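3,4-dihydroxy-2-butanone 4-phosphate synthase (Candida albicans, PDB 1TKS) catalyses the conversion of D-ribulose 5-phosphate to formate and 3,4-dihydroxy-2-butanone 4-phosphate, a step of riboflavin biosynthesis. Local coordinates at residues 13-25 with 35-49. Numbering follows the deposited sequence.
Sequences EAYKNGEFLIVMD and LIMAAELITQEKMAF
The Phe20 ring carries Met37 SD over one face, a Met-aromatic contact with the sulfur 3.8 Å from the ring centroid. Lys46 O lies at the ring edge, in its plane, 3.4 Å from Phe20 CZ. Phe49 meets this ring obliquely, its CD2 3.8 Å from Phe20 CE1. The Met37 chi1 of 74° starts its chain toward the ring, and CB, CG and SD pass Phe20 CD2, CE2 and CZ in turn, at a slant. The Tyr15 ring has Ala38 N and a water over one face. Its hydroxyl is hydrogen-bonded to Ser153 OG.

That water donates to Tyr15 O and Glu19 O and accepts from Ala38 N, so it ties the helix end to strand 34-38. Helix 8-16 closes in a Schellman motif, with Gly18 at positive phi. Leu41 CD1 packs tightly on Gly18 CA at 3.5 Å. Lys46 NZ donates a hydrogen bond to Gly18 O (2.7 Å), coming in 33° out of the carbonyl plane. A second water links Lys46 NZ to Asn17 O.

Leu21 and Ile36 form a hydrogen-bonded antiparallel pair. Val23 and Ile36 cross at a slant, Val23 CG2 touching Ile36 CD1, while Ile22 and Leu35 lie side by side. Strands 21-24 and 34-38 form a beta hairpin in the middle of a four-stranded mixed sheet. The Ile36 side chain is about 5 Å from those of Asp34 and His145, which probably bind substrate and magnesium respectively. The packing is mostly apolar, but the carbonyls of Tyr15, Asn17, Gly18 and Glu19 each meet a water or the lysine amine, whose charge would probably polarise Gly18 O.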
loop_
_atom_site.group_PDB
_atom_site.type_symbol
_atom_site.label_atom_id
_atom_site.label_comp_id
_atom_site.label_asym_id
_atom_site.label_seq_id
_atom_site.Cartn_x
_atom_site.Cartn_y
_atom_site.Cartn_z
ATOM N N GLU B 13 -25.321 -9.238 8.197
ATOM C CA GLU B 13 -25.509 -10.525 7.546
ATOM C C GLU B 13 -24.659 -10.601 6.285
ATOM O O GLU B 13 -24.081 -11.639 5.989
ATOM C CB GLU B 13 -26.984 -10.752 7.212
ATOM C CG GLU B 13 -27.817 -11.071 8.438
ATOM C CD GLU B 13 -27.368 -12.348 9.119
ATOM O OE1 GLU B 13 -27.509 -12.444 10.356
ATOM O OE2 GLU B 13 -26.887 -13.264 8.416
ATOM N N ALA B 14 -24.575 -9.497 5.546
ATOM C CA ALA B 14 -23.765 -9.468 4.335
ATOM C C ALA B 14 -22.300 -9.653 4.725
ATOM O O ALA B 14 -21.558 -10.394 4.080
ATOM C CB ALA B 14 -23.952 -8.138 3.609
ATOM N N TYR B 15 -21.899 -8.971 5.791
ATOM C CA TYR B 15 -20.534 -9.034 6.294
ATOM C C TYR B 15 -20.226 -10.456 6.765
ATOM O O TYR B 15 -19.141 -10.981 6.522
ATOM C CB TYR B 15 -20.385 -8.014 7.430
ATOM C CG TYR B 15 -18.973 -7.753 7.904
ATOM C CD1 TYR B 15 -18.382 -8.561 8.870
ATOM C CD2 TYR B 15 -18.245 -6.668 7.416
ATOM C CE1 TYR B 15 -17.102 -8.289 9.345
ATOM C CE2 TYR B 15 -16.967 -6.389 7.882
ATOM C CZ TYR B 15 -16.402 -7.202 8.850
ATOM O OH TYR B 15 -15.146 -6.918 9.328
ATOM N N LYS B 16 -21.192 -11.090 7.421
ATOM C CA LYS B 16 -21.003 -12.454 7.897
ATOM C C LYS B 16 -20.822 -13.413 6.715
ATOM O O LYS B 16 -20.102 -14.411 6.819
ATOM C CB LYS B 16 -22.212 -12.882 8.734
ATOM C CG LYS B 16 -22.076 -14.234 9.414
ATOM C CD LYS B 16 -23.357 -14.583 10.154
ATOM C CE LYS B 16 -23.670 -13.550 11.231
ATOM N NZ LYS B 16 -25.025 -13.751 11.823
ATOM N N ASN B 17 -21.464 -13.095 5.593
ATOM C CA ASN B 17 -21.400 -13.928 4.396
ATOM C C ASN B 17 -20.194 -13.597 3.511
ATOM O O ASN B 17 -20.136 -14.000 2.350
ATOM C CB ASN B 17 -22.700 -13.787 3.591
ATOM C CG ASN B 17 -23.129 -15.091 2.926
ATOM O OD1 ASN B 17 -24.194 -15.163 2.307
ATOM N ND2 ASN B 17 -22.304 -16.126 3.053
ATOM N N GLY B 18 -19.243 -12.850 4.066
ATOM C CA GLY B 18 -18.035 -12.512 3.330
ATOM C C GLY B 18 -18.093 -11.360 2.344
ATOM O O GLY B 18 -17.221 -11.237 1.482
ATOM N N GLU B 19 -19.109 -10.515 2.454
ATOM C CA GLU B 19 -19.213 -9.384 1.549
ATOM C C GLU B 19 -18.492 -8.186 2.127
ATOM O O GLU B 19 -18.225 -8.112 3.329
ATOM C CB GLU B 19 -20.671 -8.982 1.318
ATOM C CG GLU B 19 -21.581 -10.088 0.850
ATOM C CD GLU B 19 -22.967 -9.581 0.510
ATOM O OE1 GLU B 19 -23.928 -10.370 0.616
ATOM O OE2 GLU B 19 -23.094 -8.395 0.129
ATOM N N PHE B 20 -18.184 -7.250 1.243
ATOM C CA PHE B 20 -17.544 -6.007 1.622
ATOM C C PHE B 20 -18.669 -5.073 2.038
ATOM O O PHE B 20 -19.836 -5.289 1.700
ATOM C CB PHE B 20 -16.851 -5.363 0.421
ATOM C CG PHE B 20 -15.464 -5.851 0.168
ATOM C CD1 PHE B 20 -15.178 -6.650 -0.935
ATOM C CD2 PHE B 20 -14.425 -5.477 1.013
ATOM C CE1 PHE B 20 -13.870 -7.060 -1.194
ATOM C CE2 PHE B 20 -13.119 -5.883 0.759
ATOM C CZ PHE B 20 -12.841 -6.676 -0.346
ATOM N N LEU B 21 -18.302 -4.041 2.780
ATOM C CA LEU B 21 -19.228 -3.000 3.181
ATOM C C LEU B 21 -18.461 -1.709 2.940
ATOM O O LEU B 21 -17.256 -1.646 3.176
ATOM C CB LEU B 21 -19.605 -3.103 4.663
ATOM C CG LEU B 21 -20.614 -4.180 5.051
ATOM C CD1 LEU B 21 -20.829 -4.154 6.560
ATOM C CD2 LEU B 21 -21.933 -3.943 4.328
ATOM N N ILE B 22 -19.147 -0.701 2.416
ATOM C CA ILE B 22 -18.534 0.598 2.205
ATOM C C ILE B 22 -18.879 1.314 3.500
ATOM O O ILE B 22 -20.045 1.366 3.893
ATOM C CB ILE B 22 -19.152 1.336 1.007
ATOM C CG1 ILE B 22 -18.823 0.581 -0.280
ATOM C CG2 ILE B 22 -18.613 2.766 0.936
ATOM C CD1 ILE B 22 -19.612 1.038 -1.497
ATOM N N VAL B 23 -17.865 1.843 4.170
ATOM C CA VAL B 23 -18.070 2.509 5.445
ATOM C C VAL B 23 -17.658 3.980 5.445
ATOM O O VAL B 23 -16.527 4.308 5.096
ATOM C CB VAL B 23 -17.291 1.756 6.552
ATOM C CG1 VAL B 23 -17.485 2.427 7.890
ATOM C CG2 VAL B 23 -17.761 0.302 6.616
ATOM N N MET B 24 -18.588 4.855 5.831
ATOM C CA MET B 24 -18.346 6.300 5.916
ATOM C C MET B 24 -18.386 6.638 7.408
ATOM O O MET B 24 -18.873 5.838 8.210
ATOM C CB MET B 24 -19.462 7.102 5.241
ATOM C CG MET B 24 -20.095 6.489 4.036
ATOM S SD MET B 24 -18.903 6.211 2.693
ATOM C CE MET B 24 -18.782 7.804 2.007
ATOM N N ASP B 25 -17.869 7.803 7.784
ATOM C CA ASP B 25 -17.898 8.225 9.185
ATOM C C ASP B 25 -19.332 8.481 9.632
ATOM O O ASP B 25 -19.752 8.031 10.697
ATOM C CB ASP B 25 -17.093 9.507 9.388
ATOM C CG ASP B 25 -15.606 9.265 9.399
ATOM O OD1 ASP B 25 -15.187 8.179 9.846
ATOM O OD2 ASP B 25 -14.854 10.168 8.979
ATOM N N LEU B 35 -13.505 0.454 2.026
ATOM C CA LEU B 35 -14.055 -0.886 1.873
ATOM C C LEU B 35 -13.568 -1.679 3.081
ATOM O O LEU B 35 -12.390 -1.610 3.437
ATOM C CB LEU B 35 -13.539 -1.539 0.592
ATOM C CG LEU B 35 -14.261 -1.114 -0.684
ATOM C CD1 LEU B 35 -13.536 -1.682 -1.889
ATOM C CD2 LEU B 35 -15.704 -1.606 -0.635
ATOM N N ILE B 36 -14.473 -2.414 3.720
ATOM C CA ILE B 36 -14.126 -3.227 4.887
ATOM C C ILE B 36 -14.820 -4.585 4.826
ATOM O O ILE B 36 -15.988 -4.675 4.449
ATOM C CB ILE B 36 -14.577 -2.577 6.223
ATOM C CG1 ILE B 36 -14.084 -1.130 6.313
ATOM C CG2 ILE B 36 -14.050 -3.401 7.397
ATOM C CD1 ILE B 36 -14.440 -0.438 7.622
ATOM N N MET B 37 -14.097 -5.641 5.187
ATOM C CA MET B 37 -14.679 -6.980 5.233
ATOM C C MET B 37 -13.952 -7.818 6.268
ATOM O O MET B 37 -12.895 -7.428 6.759
ATOM C CB MET B 37 -14.642 -7.672 3.856
ATOM C CG MET B 37 -13.279 -8.179 3.365
ATOM S SD MET B 37 -13.454 -9.339 1.990
ATOM C CE MET B 37 -13.944 -10.830 2.826
ATOM N N ALA B 38 -14.535 -8.963 6.601
ATOM C CA ALA B 38 -13.960 -9.869 7.587
ATOM C C ALA B 38 -12.595 -10.376 7.135
ATOM O O ALA B 38 -12.450 -10.888 6.030
ATOM C CB ALA B 38 -14.901 -11.042 7.820
ATOM N N ALA B 39 -11.596 -10.236 8.001
ATOM C CA ALA B 39 -10.245 -10.675 7.673
ATOM C C ALA B 39 -10.171 -12.164 7.353
ATOM O O ALA B 39 -9.484 -12.574 6.411
ATOM C CB ALA B 39 -9.290 -10.340 8.824
ATOM N N GLU B 40 -10.879 -12.976 8.132
ATOM C CA GLU B 40 -10.859 -14.422 7.936
ATOM C C GLU B 40 -11.549 -14.889 6.664
ATOM O O GLU B 40 -11.394 -16.042 6.262
ATOM C CB GLU B 40 -11.498 -15.122 9.139
ATOM C CG GLU B 40 -12.952 -14.749 9.374
ATOM C CD GLU B 40 -13.443 -15.191 10.738
ATOM O OE1 GLU B 40 -13.866 -16.357 10.881
ATOM O OE2 GLU B 40 -13.384 -14.368 11.670
ATOM N N LEU B 41 -12.287 -13.999 6.013
ATOM C CA LEU B 41 -13.012 -14.392 4.811
ATOM C C LEU B 41 -12.471 -13.830 3.506
ATOM O O LEU B 41 -12.972 -14.176 2.437
ATOM C CB LEU B 41 -14.485 -14.000 4.947
ATOM C CG LEU B 41 -15.238 -14.543 6.164
ATOM C CD1 LEU B 41 -16.657 -13.992 6.175
ATOM C CD2 LEU B 41 -15.249 -16.061 6.127
ATOM N N ILE B 42 -11.453 -12.975 3.579
ATOM C CA ILE B 42 -10.908 -12.387 2.359
ATOM C C ILE B 42 -10.101 -13.373 1.522
ATOM O O ILE B 42 -9.095 -13.925 1.963
ATOM C CB ILE B 42 -10.058 -11.118 2.661
ATOM C CG1 ILE B 42 -9.781 -10.357 1.364
ATOM C CG2 ILE B 42 -8.749 -11.491 3.347
ATOM C CD1 ILE B 42 -9.280 -8.934 1.580
ATOM N N THR B 43 -10.582 -13.593 0.301
ATOM C CA THR B 43 -9.950 -14.509 -0.641
ATOM C C THR B 43 -9.002 -13.764 -1.560
ATOM O O THR B 43 -8.927 -12.537 -1.527
ATOM C CB THR B 43 -11.001 -15.187 -1.537
ATOM O OG1 THR B 43 -11.724 -14.175 -2.251
ATOM C CG2 THR B 43 -11.975 -15.999 -0.709
ATOM N N GLN B 44 -8.289 -14.520 -2.388
ATOM C CA GLN B 44 -7.365 -13.940 -3.349
ATOM C C GLN B 44 -8.136 -12.983 -4.252
ATOM O O GLN B 44 -7.711 -11.854 -4.472
ATOM C CB GLN B 44 -6.723 -15.043 -4.198
ATOM C CG GLN B 44 -5.604 -14.566 -5.114
ATOM C CD GLN B 44 -6.089 -14.006 -6.443
ATOM O OE1 GLN B 44 -5.293 -13.507 -7.238
ATOM N NE2 GLN B 44 -7.390 -14.097 -6.695
ATOM N N GLU B 45 -9.274 -13.439 -4.765
ATOM C CA GLU B 45 -10.089 -12.616 -5.650
ATOM C C GLU B 45 -10.599 -11.362 -4.953
ATOM O O GLU B 45 -10.608 -10.280 -5.540
ATOM C CB GLU B 45 -11.293 -13.400 -6.184
ATOM C CG GLU B 45 -10.976 -14.615 -7.048
ATOM C CD GLU B 45 -10.406 -15.780 -6.263
ATOM O OE1 GLU B 45 -10.592 -15.828 -5.028
ATOM O OE2 GLU B 45 -9.784 -16.661 -6.888
ATOM N N LYS B 46 -11.026 -11.497 -3.702
ATOM C CA LYS B 46 -11.546 -10.348 -2.965
ATOM C C LYS B 46 -10.455 -9.342 -2.639
ATOM O O LYS B 46 -10.708 -8.135 -2.595
ATOM C CB LYS B 46 -12.249 -10.817 -1.692
ATOM C CG LYS B 46 -13.592 -11.472 -1.979
ATOM C CD LYS B 46 -14.168 -12.159 -0.757
ATOM C CE LYS B 46 -15.580 -12.644 -1.040
ATOM N NZ LYS B 46 -16.179 -13.352 0.117
ATOM N N MET B 47 -9.241 -9.840 -2.414
ATOM C CA MET B 47 -8.110 -8.960 -2.135
ATOM C C MET B 47 -7.736 -8.239 -3.430
ATOM O O MET B 47 -7.371 -7.064 -3.422
ATOM C CB MET B 47 -6.902 -9.754 -1.628
ATOM C CG MET B 47 -5.667 -8.883 -1.383
ATOM S SD MET B 47 -5.846 -7.642 -0.068
ATOM C CE MET B 47 -6.460 -6.245 -0.899
ATOM N N ALA B 48 -7.819 -8.955 -4.548
ATOM C CA ALA B 48 -7.495 -8.351 -5.830
ATOM C C ALA B 48 -8.492 -7.223 -6.093
ATOM O O ALA B 48 -8.134 -6.177 -6.638
ATOM C CB ALA B 48 -7.561 -9.386 -6.946
ATOM N N PHE B 49 -9.745 -7.443 -5.700
ATOM C CA PHE B 49 -10.797 -6.451 -5.876
ATOM C C PHE B 49 -10.497 -5.244 -4.998
ATOM O O PHE B 49 -10.544 -4.098 -5.456
ATOM C CB PHE B 49 -12.153 -7.048 -5.489
ATOM C CG PHE B 49 -13.313 -6.112 -5.684
ATOM C CD1 PHE B 49 -13.954 -6.017 -6.917
ATOM C CD2 PHE B 49 -13.784 -5.342 -4.622
ATOM C CE1 PHE B 49 -15.050 -5.169 -7.090
ATOM C CE2 PHE B 49 -14.877 -4.491 -4.784
ATOM C CZ PHE B 49 -15.516 -4.408 -6.025
HETATM O O HOH W 1 -16.974 -9.827 5.219
HETATM O O HOH W 2 -19.096 -13.465 -0.584
#